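Local coordinates for uncharacterized protein YjgB (PDB 4YGT) that is of unknown function but is a putative secreted lipoprotein and the first structural representative of the DUF4309 family, at residues Lys21-Thr26 with Gly30-Gln35; Gln37-Asn42 with Ala51-Pro56; Tyr69-Gly74 with Val98-Asn103; Phe144-Gly147 with Thr151-His154. One frame throughout, in Å; residues are numbered along the deposited sequence.

Contact 1 (Lys21-Thr26 with Gly30-Gln35); sequences KNLYNT and GEMPQQ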
# COMPACT_ATOMS: atom_id res chain seq x y z
N LYS A 21 -4.01 11.39 2.69
CA LYS A 21 -4.43 12.29 1.62
C LYS A 21 -3.63 12.04 0.34
O LYS A 21 -4.23 11.93 -0.73
CB LYS A 21 -4.31 13.78 2.04
CG LYS A 21 -5.37 14.26 3.04
CD LYS A 21 -5.36 15.79 3.22
CE LYS A 21 -4.27 16.32 4.12
NZ LYS A 21 -4.15 17.80 4.04
N ASN A 22 -2.27 11.91 0.44
CA ASN A 22 -1.42 11.69 -0.72
C ASN A 22 -1.67 10.30 -1.34
O ASN A 22 -1.67 10.17 -2.57
CB ASN A 22 0.07 11.91 -0.36
CG ASN A 22 1.02 12.03 -1.53
OD1 ASN A 22 0.66 12.42 -2.65
ND2 ASN A 22 2.29 11.75 -1.26
N LEU A 23 -1.93 9.28 -0.51
CA LEU A 23 -2.21 7.91 -0.95
C LEU A 23 -3.54 7.86 -1.71
O LEU A 23 -3.58 7.26 -2.78
CB LEU A 23 -2.26 6.94 0.23
CG LEU A 23 -0.96 6.58 0.90
CD1 LEU A 23 -1.24 5.93 2.26
CD2 LEU A 23 -0.14 5.62 0.04
N TYR A 24 -4.59 8.51 -1.18
CA TYR A 24 -5.92 8.59 -1.79
C TYR A 24 -5.84 9.26 -3.16
O TYR A 24 -6.43 8.74 -4.11
CB TYR A 24 -6.90 9.34 -0.87
CG TYR A 24 -8.31 9.44 -1.41
CD1 TYR A 24 -9.17 8.34 -1.38
CD2 TYR A 24 -8.80 10.63 -1.94
CE1 TYR A 24 -10.47 8.43 -1.88
CE2 TYR A 24 -10.10 10.74 -2.42
CZ TYR A 24 -10.93 9.63 -2.39
OH TYR A 24 -12.21 9.74 -2.88
N ASN A 25 -5.08 10.36 -3.26
CA ASN A 25 -4.82 11.16 -4.46
C ASN A 25 -4.19 10.32 -5.57
O ASN A 25 -4.82 10.19 -6.62
CB ASN A 25 -3.90 12.35 -4.11
CG ASN A 25 -3.48 13.27 -5.26
OD1 ASN A 25 -4.28 14.01 -5.84
ND2 ASN A 25 -2.17 13.35 -5.51
N THR A 26 -3.01 9.71 -5.33
CA THR A 26 -2.28 8.98 -6.36
C THR A 26 -2.98 7.68 -6.75
O THR A 26 -2.88 7.27 -7.92
CB THR A 26 -0.79 8.76 -6.02
OG1 THR A 26 -0.63 7.72 -5.07
CG2 THR A 26 -0.12 10.01 -5.53
N GLY A 30 -3.56 4.82 -10.27
CA GLY A 30 -3.14 3.42 -10.15
C GLY A 30 -1.67 3.30 -9.77
O GLY A 30 -0.95 2.40 -10.22
N GLU A 31 -1.22 4.26 -8.96
CA GLU A 31 0.14 4.38 -8.46
C GLU A 31 0.14 4.71 -7.00
O GLU A 31 -0.83 5.24 -6.48
CB GLU A 31 0.86 5.53 -9.18
CG GLU A 31 1.21 5.28 -10.63
CD GLU A 31 1.77 6.50 -11.33
OE1 GLU A 31 2.36 7.38 -10.66
OE2 GLU A 31 1.61 6.57 -12.56
N MSE A 32 1.28 4.53 -6.37
CA MSE A 32 1.49 4.96 -5.00
C MSE A 32 2.54 6.08 -5.03
O MSE A 32 3.20 6.27 -6.06
CB MSE A 32 1.84 3.79 -4.12
CG MSE A 32 0.66 2.88 -3.97
SE MSE A 32 0.83 1.93 -2.35
CE MSE A 32 -0.95 1.85 -1.83
N PRO A 33 2.60 6.95 -4.00
CA PRO A 33 3.52 8.10 -4.10
C PRO A 33 4.96 7.79 -3.71
O PRO A 33 5.34 6.63 -3.44
CB PRO A 33 2.90 9.13 -3.14
CG PRO A 33 1.70 8.46 -2.51
CD PRO A 33 1.83 7.00 -2.75
N GLN A 34 5.78 8.87 -3.73
CA GLN A 34 7.19 8.91 -3.32
C GLN A 34 8.07 7.97 -4.16
O GLN A 34 8.22 8.18 -5.36
CB GLN A 34 7.33 8.60 -1.80
CG GLN A 34 6.53 9.52 -0.85
CD GLN A 34 6.97 10.95 -0.90
OE1 GLN A 34 6.39 11.78 -1.62
NE2 GLN A 34 8.02 11.28 -0.15
N GLN A 35 8.68 6.94 -3.53
CA GLN A 35 9.61 6.02 -4.17
C GLN A 35 8.94 5.18 -5.26
O GLN A 35 9.56 4.89 -6.29
CB GLN A 35 10.28 5.10 -3.13
CG GLN A 35 11.16 5.84 -2.09
CD GLN A 35 10.42 6.65 -1.02
OE1 GLN A 35 9.23 6.41 -0.70
NE2 GLN A 35 11.12 7.61 -0.41
O HOH W 1 -1.79 5.43 -3.67
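Thr26, in the last turn of helix 14-27, gives its hydroxyl to the backbone of the chain that folds back along the helix: OG1 donates to Glu31 O at 2.9 Å, coming from above the carbonyl plane, 45° out of it. OG1 reaches this oxygen because it sits between the backbone N and the carbonyl carbon (chi1 77°), which leaves CG2 to lie against the ring of Pro33. That ring is the apolar centre of the contact. Leu23 meets it at about a right angle, CD2 lying 3.7 Å from Pro33 CD, while the amide of Asn22 slides along its other carbons, ND2 3.3 Å from Pro33 CB. The return itself starts at Gly30, whose positive phi ends the helix in a Schellman motif. The side chain of selenomethionine Met32 leaves its backbone away from the helix and packs on Ile91, Val155 and Leu157 of the sheet, its CE still 4.3 Å from Leu23 CD2. A valine in place of Thr26 would probably leave Glu31 O without its hydroxyl donor and the loop less firmly tied to the helix. A water also donates to Leu23 O (2.7 Å) and to Glu31 O, so two donors grip Glu31 O, and the water ties it to Leu23 O.

Contact 2 (Gln37-Asn42 with Ala51-Pro56); sequences QGLTIN and AAFGEP
Leu39 bridges from the loop after helix 14-27 to the C-terminal end of helix 46-53, beside the antiparallel sheet. The interaction across the contact is entirely apolar: no hydrogen bond joins the two segments, and the summed buried surface is small, 86 Å². Backbones stay well apart, the nearest alpha carbons, those of Leu39 and Ala52, being 8.8 Å from each other, so side chains alone span the gap. Leu39 CB points toward the helix, and with CG anti to the carbonyl carbon (chi1 -65°) its CD1 branch is carried forward to the aromatic ring. Ala52 contributes its methyl, CB lying 4.2 Å from Leu39 CD1.

Phe53, at the end of helix 46-53, also meets the rings of Tyr69, Tyr78 and Phe80 on the sheet, while Leu39 rests on Asp48 and Ile88 as well. Polar bonds also hold the loop: Glu31 accepts from Gly38 N and is hydrogen-bonded to Thr40 OG1. Gly54, with positive phi, is the first residue after Phe53 to leave the helix. The closest approach is made by Leu39 CD1, which lies in the plane of the Phe53 ring, at its edge, 3.6 Å from CE1.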
# COMPACT_ATOMS: atom_id res chain seq x y z
N GLN A 37 6.58 6.15 -7.18
CA GLN A 37 6.05 7.03 -8.24
C GLN A 37 6.33 6.53 -9.66
O GLN A 37 7.46 6.14 -9.96
CB GLN A 37 6.65 8.43 -8.11
CG GLN A 37 5.84 9.47 -8.85
CD GLN A 37 6.62 10.72 -9.10
OE1 GLN A 37 7.50 11.11 -8.33
NE2 GLN A 37 6.30 11.38 -10.18
N GLY A 38 5.29 6.54 -10.51
CA GLY A 38 5.38 6.17 -11.92
C GLY A 38 5.33 4.69 -12.18
O GLY A 38 5.53 4.27 -13.33
N LEU A 39 5.06 3.87 -11.14
CA LEU A 39 4.89 2.43 -11.30
C LEU A 39 3.39 2.16 -11.27
O LEU A 39 2.78 2.15 -10.20
CB LEU A 39 5.66 1.66 -10.21
CG LEU A 39 7.19 1.79 -10.24
CD1 LEU A 39 7.80 1.25 -8.97
CD2 LEU A 39 7.77 1.10 -11.46
N THR A 40 2.78 1.99 -12.44
CA THR A 40 1.34 1.89 -12.63
C THR A 40 0.80 0.45 -12.68
O THR A 40 1.29 -0.38 -13.46
CB THR A 40 0.93 2.65 -13.90
OG1 THR A 40 1.63 3.88 -13.92
CG2 THR A 40 -0.59 2.94 -14.00
N ILE A 41 -0.27 0.21 -11.92
CA ILE A 41 -0.99 -1.08 -11.93
C ILE A 41 -1.43 -1.39 -13.37
O ILE A 41 -1.85 -0.48 -14.08
CB ILE A 41 -2.18 -1.04 -10.92
CG1 ILE A 41 -1.64 -1.28 -9.50
CG2 ILE A 41 -3.28 -2.09 -11.26
CD1 ILE A 41 -2.30 -0.59 -8.53
N ASN A 42 -1.21 -2.65 -13.82
CA ASN A 42 -1.57 -3.22 -15.13
C ASN A 42 -0.81 -2.56 -16.30
O ASN A 42 -1.13 -2.83 -17.47
CB ASN A 42 -3.10 -3.10 -15.35
CG ASN A 42 -3.76 -4.21 -16.13
OD1 ASN A 42 -3.13 -5.19 -16.56
ND2 ASN A 42 -5.06 -4.07 -16.32
N ALA A 51 14.09 -2.12 -11.76
CA ALA A 51 14.86 -0.98 -12.24
C ALA A 51 14.82 0.15 -11.19
O ALA A 51 15.86 0.71 -10.85
CB ALA A 51 14.30 -0.49 -13.58
N ALA A 52 13.65 0.40 -10.61
CA ALA A 52 13.46 1.45 -9.62
C ALA A 52 14.01 1.11 -8.23
O ALA A 52 14.67 1.95 -7.64
CB ALA A 52 11.98 1.79 -9.50
N PHE A 53 13.71 -0.08 -7.71
CA PHE A 53 14.01 -0.50 -6.34
C PHE A 53 15.20 -1.43 -6.17
O PHE A 53 15.63 -1.64 -5.03
CB PHE A 53 12.79 -1.20 -5.77
CG PHE A 53 11.65 -0.30 -5.36
CD1 PHE A 53 10.70 0.12 -6.29
CD2 PHE A 53 11.52 0.13 -4.05
CE1 PHE A 53 9.65 0.95 -5.91
CE2 PHE A 53 10.46 0.96 -3.67
CZ PHE A 53 9.53 1.37 -4.60
N GLY A 54 15.71 -2.01 -7.25
CA GLY A 54 16.78 -2.99 -7.17
C GLY A 54 16.18 -4.37 -6.94
O GLY A 54 15.00 -4.60 -7.21
N GLU A 55 16.99 -5.29 -6.43
CA GLU A 55 16.54 -6.66 -6.14
C GLU A 55 15.81 -6.67 -4.83
O GLU A 55 16.23 -5.95 -3.91
CB GLU A 55 17.71 -7.68 -6.13
CG GLU A 55 18.29 -7.94 -7.52
CD GLU A 55 17.26 -8.31 -8.57
OE1 GLU A 55 16.60 -9.36 -8.41
OE2 GLU A 55 17.06 -7.51 -9.52
N PRO A 56 14.73 -7.47 -4.71
CA PRO A 56 13.97 -7.51 -3.45
C PRO A 56 14.70 -8.20 -2.30
O PRO A 56 15.46 -9.16 -2.51
CB PRO A 56 12.70 -8.29 -3.81
CG PRO A 56 12.76 -8.54 -5.25
CD PRO A 56 14.14 -8.37 -5.72

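Contact 3 (Tyr69-Gly74 with Val98-Asn103); sequences YHWNMG and VERQLN. With EDO (1,2-ethanediol), chain D; EDO (1,2-ethanediol), chain C.
A 1,2-ethanediol molecule, probably from the crystallisation liquor, joins Met73 and Val98 where no direct hydrogen bond does. Its O1 accepts from Val98 N at 2.9 Å, with an N-H...O angle of 152°, and donates to Met73 O at 3.1 Å. Its O2 lies at the edge of the indole, near the ring plane, 3.1 Å from Trp71 CD1. Val98 also touches directly, CG2 standing 3.4 Å from Met73 O.

The second direct meeting is between Trp71 and Arg100, whose side chains cross at about a right angle. Arg100 is extended from CG to NE and brings NH1 to 3.5 Å from Trp71 CZ3, with the guanidinium and ring planes 56° apart. This oblique approach is no flat stack, and NH1 is spent on Thr96 O and Phe94 O, while NH2 bonds to Ala152 O. On the Trp71 side, His70 ND1 donates to Trp71 O at 2.8 Å, on a lone pair in the carbonyl plane, which holds the imidazole in orientation against its own backbone.

The two surface loops, following strands 67-69 and 88-95, thus meet by modest van der Waals contact; with no direct hydrogen bond between the segments, their polar link runs through the diol O1.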
# COMPACT_ATOMS: atom_id res chain seq x y z
N TYR A 69 10.31 -5.36 -0.55
CA TYR A 69 11.35 -4.37 -0.29
C TYR A 69 11.16 -3.89 1.11
O TYR A 69 10.11 -3.34 1.45
CB TYR A 69 11.29 -3.24 -1.33
CG TYR A 69 11.58 -3.73 -2.73
CD1 TYR A 69 12.88 -3.81 -3.21
CD2 TYR A 69 10.55 -4.12 -3.58
CE1 TYR A 69 13.16 -4.27 -4.50
CE2 TYR A 69 10.80 -4.57 -4.88
CZ TYR A 69 12.11 -4.64 -5.33
OH TYR A 69 12.38 -5.06 -6.61
N HIS A 70 12.12 -4.20 1.96
CA HIS A 70 12.10 -3.88 3.38
C HIS A 70 12.18 -2.38 3.59
O HIS A 70 12.77 -1.68 2.77
CB HIS A 70 13.29 -4.58 4.07
CG HIS A 70 13.09 -4.77 5.54
ND1 HIS A 70 13.44 -3.79 6.45
CD2 HIS A 70 12.58 -5.83 6.21
CE1 HIS A 70 13.13 -4.28 7.64
NE2 HIS A 70 12.60 -5.50 7.54
N TRP A 71 11.60 -1.88 4.68
CA TRP A 71 11.74 -0.47 5.03
C TRP A 71 13.20 -0.20 5.42
O TRP A 71 13.87 -1.08 5.96
CB TRP A 71 10.75 -0.02 6.15
CG TRP A 71 10.65 -0.91 7.36
CD1 TRP A 71 11.65 -1.22 8.25
CD2 TRP A 71 9.45 -1.50 7.89
NE1 TRP A 71 11.15 -1.98 9.28
CE2 TRP A 71 9.80 -2.18 9.08
CE3 TRP A 71 8.11 -1.56 7.44
CZ2 TRP A 71 8.86 -2.90 9.84
CZ3 TRP A 71 7.18 -2.26 8.20
CH2 TRP A 71 7.56 -2.93 9.38
N ASN A 72 13.71 0.96 5.06
CA ASN A 72 15.09 1.35 5.34
C ASN A 72 15.09 2.81 5.78
O ASN A 72 14.72 3.67 4.98
CB ASN A 72 15.96 1.12 4.10
CG ASN A 72 17.43 1.28 4.34
OD1 ASN A 72 17.88 2.01 5.23
ND2 ASN A 72 18.22 0.56 3.57
N MSE A 73 15.43 3.09 7.05
CA MSE A 73 15.39 4.43 7.64
C MSE A 73 13.96 5.01 7.43
O MSE A 73 12.97 4.32 7.70
CB MSE A 73 16.49 5.36 7.06
CG MSE A 73 17.92 4.91 7.36
SE MSE A 73 18.44 5.14 9.24
CE MSE A 73 20.40 5.46 9.00
N GLY A 74 13.88 6.21 6.86
CA GLY A 74 12.63 6.89 6.54
C GLY A 74 12.01 6.44 5.24
O GLY A 74 10.93 6.93 4.87
N VAL A 98 11.21 2.78 11.73
CA VAL A 98 11.67 3.89 12.57
C VAL A 98 10.74 5.08 12.37
O VAL A 98 10.38 5.42 11.24
CB VAL A 98 13.17 4.28 12.41
CG1 VAL A 98 14.07 3.16 12.90
CG2 VAL A 98 13.53 4.67 10.99
N GLU A 99 10.32 5.69 13.52
CA GLU A 99 9.38 6.82 13.61
C GLU A 99 8.12 6.50 12.78
O GLU A 99 7.71 7.30 11.93
CB GLU A 99 10.04 8.15 13.18
CG GLU A 99 10.88 8.79 14.27
CD GLU A 99 11.50 10.12 13.90
OE1 GLU A 99 10.79 11.15 13.99
OE2 GLU A 99 12.70 10.14 13.54
N ARG A 100 7.53 5.31 13.04
CA ARG A 100 6.35 4.77 12.36
C ARG A 100 5.11 5.63 12.64
O ARG A 100 4.21 5.67 11.79
CB ARG A 100 6.10 3.30 12.75
CG ARG A 100 4.98 2.64 11.94
CD ARG A 100 4.74 1.18 12.28
NE ARG A 100 3.68 0.58 11.46
CZ ARG A 100 3.86 0.06 10.25
NH1 ARG A 100 5.05 0.10 9.67
NH2 ARG A 100 2.84 -0.50 9.60
N GLN A 101 5.06 6.33 13.79
CA GLN A 101 3.97 7.23 14.18
C GLN A 101 3.70 8.26 13.06
O GLN A 101 2.54 8.56 12.76
CB GLN A 101 4.30 7.94 15.51
N LEU A 102 4.79 8.71 12.39
CA LEU A 102 4.77 9.67 11.29
C LEU A 102 4.13 9.10 10.02
O LEU A 102 3.84 9.86 9.09
CB LEU A 102 6.18 10.19 10.96
CG LEU A 102 6.98 10.83 12.09
CD1 LEU A 102 8.35 11.20 11.61
CD2 LEU A 102 6.28 12.06 12.66
N ASN A 103 3.88 7.77 9.96
CA ASN A 103 3.21 7.17 8.80
C ASN A 103 2.12 6.20 9.27
O ASN A 103 1.25 6.65 9.99
CB ASN A 103 4.18 6.58 7.77
CG ASN A 103 5.15 5.59 8.31
OD1 ASN A 103 4.84 4.41 8.44
ND2 ASN A 103 6.34 6.06 8.65
C1 EDO D . 13.69 1.21 8.88
O1 EDO D . 12.43 1.73 9.32
C2 EDO D . 14.45 0.37 9.95
O2 EDO D . 14.39 -1.03 9.66
C1 EDO C . 13.32 0.87 -0.82
O1 EDO C . 13.14 -0.49 -0.49
C2 EDO C . 12.67 1.76 0.23
O2 EDO C . 13.12 1.37 1.52

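Contact 4 (Phe144-Gly147 with Thr151-His154); sequences FVIG and TADH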
# COMPACT_ATOMS: atom_id res chain seq x y z
N PHE A 144 -6.96 -0.11 3.14
CA PHE A 144 -6.21 0.18 4.37
C PHE A 144 -6.41 -1.00 5.33
O PHE A 144 -7.51 -1.15 5.89
CB PHE A 144 -6.64 1.49 5.01
CG PHE A 144 -6.36 2.72 4.19
CD1 PHE A 144 -7.29 3.20 3.29
CD2 PHE A 144 -5.16 3.41 4.35
CE1 PHE A 144 -7.04 4.37 2.56
CE2 PHE A 144 -4.90 4.57 3.60
CZ PHE A 144 -5.85 5.04 2.72
N VAL A 145 -5.38 -1.85 5.49
CA VAL A 145 -5.49 -3.05 6.33
C VAL A 145 -5.03 -2.72 7.77
O VAL A 145 -3.83 -2.61 8.04
CB VAL A 145 -4.74 -4.25 5.70
CG1 VAL A 145 -4.86 -5.50 6.55
CG2 VAL A 145 -5.23 -4.53 4.28
N ILE A 146 -6.00 -2.57 8.69
CA ILE A 146 -5.80 -2.22 10.10
C ILE A 146 -5.71 -3.50 10.95
O ILE A 146 -6.51 -4.43 10.80
CB ILE A 146 -6.95 -1.26 10.56
CG1 ILE A 146 -7.15 -0.08 9.56
CG2 ILE A 146 -6.79 -0.78 12.01
CD1 ILE A 146 -6.23 1.17 9.70
N GLY A 147 -4.73 -3.51 11.85
CA GLY A 147 -4.46 -4.65 12.73
C GLY A 147 -5.38 -4.73 13.94
O GLY A 147 -6.44 -4.11 13.95
N THR A 151 -4.11 0.59 14.36
CA THR A 151 -3.10 1.15 13.44
C THR A 151 -3.05 0.30 12.16
O THR A 151 -3.36 -0.90 12.20
CB THR A 151 -1.71 1.27 14.08
OG1 THR A 151 -1.13 -0.03 14.27
CG2 THR A 151 -1.72 2.07 15.39
N ALA A 152 -2.68 0.94 11.03
CA ALA A 152 -2.54 0.29 9.72
C ALA A 152 -1.26 -0.54 9.66
O ALA A 152 -0.20 -0.08 10.06
CB ALA A 152 -2.55 1.32 8.59
N ASP A 153 -1.37 -1.76 9.12
CA ASP A 153 -0.25 -2.69 8.93
C ASP A 153 0.36 -2.47 7.57
O ASP A 153 1.58 -2.36 7.46
CB ASP A 153 -0.71 -4.13 9.08
CG ASP A 153 -1.07 -4.46 10.52
OD1 ASP A 153 -0.55 -3.77 11.44
OD2 ASP A 153 -1.88 -5.37 10.72
N HIS A 154 -0.50 -2.38 6.55
CA HIS A 154 -0.15 -2.09 5.15
C HIS A 154 -1.38 -1.52 4.44
O HIS A 154 -2.52 -1.68 4.89
CB HIS A 154 0.42 -3.30 4.40
CG HIS A 154 -0.41 -4.55 4.49
ND1 HIS A 154 -1.50 -4.76 3.66
CD2 HIS A 154 -0.27 -5.61 5.31
CE1 HIS A 154 -1.98 -5.94 3.99
NE2 HIS A 154 -1.26 -6.50 4.97
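The beta hairpin of strands 140-146 and 152-159 closes here, beside its turn, with a beta bulge that shifts the register by one residue between Val145 and Ile146; the chain turns a corner at Asp153. Val145 and His154 form an antiparallel hydrogen-bonded pair, Val145 N donating to His154 O at 2.9 Å. Val145 O in turn accepts from Asp153 N (2.8 Å, N-H...O 170°), at the bulge itself; beyond it, Gly147 N donates to Thr151 O (3.0 Å).

On the face shared by Val145 and His154, the valine lies over the imidazole in a CH-pi contact, CB 4.0 Å from the ring centroid and 29° off its normal. His154 CG stands between its backbone N and carbonyl carbon (chi1 52°), which swings the ring back across the neighbouring strand; ND1 is hydrogen-bonded to Asn156. A serine instead of His154 would probably uncover the Val145 side chain and leave Asn156 without its imidazole partner. Ile146 runs its CD1 to 3.8 Å from Ala152 CB at a non-hydrogen-bonded pair. Gly147 CA comes 3.3 Å from Asp153 OD2, and a beta carbon on this glycine would clash with that oxygen.

Three backbone bonds, with one extra residue on the 151-154 side, make this a beta bulge in an antiparallel hairpin.

Contacts 1 to 4 follow one another in series along a single DUF4309 domain built on a seven-stranded antiparallel sheet. Contacts 1 and 2 have centres 13 Å apart and share the loop between helices 14-27 and 46-53, tied further by Gly30 O with Ile41 N. Contact 2 reaches contact 3, 19 Å away between centres, where Tyr69 OH meets Gly54 O. Contact 3 then leads to contact 4, 14 Å off between centres, through Arg100. Contacts 2 and 4, centres 22 Å apart on opposite sides of the chain's centre, do not touch. The N-terminal helix and the loops thus pack on or beside the sheet that includes the hairpin, the touching contacts running 1-2-3-4 and back to 1 through Leu23 and Phe144.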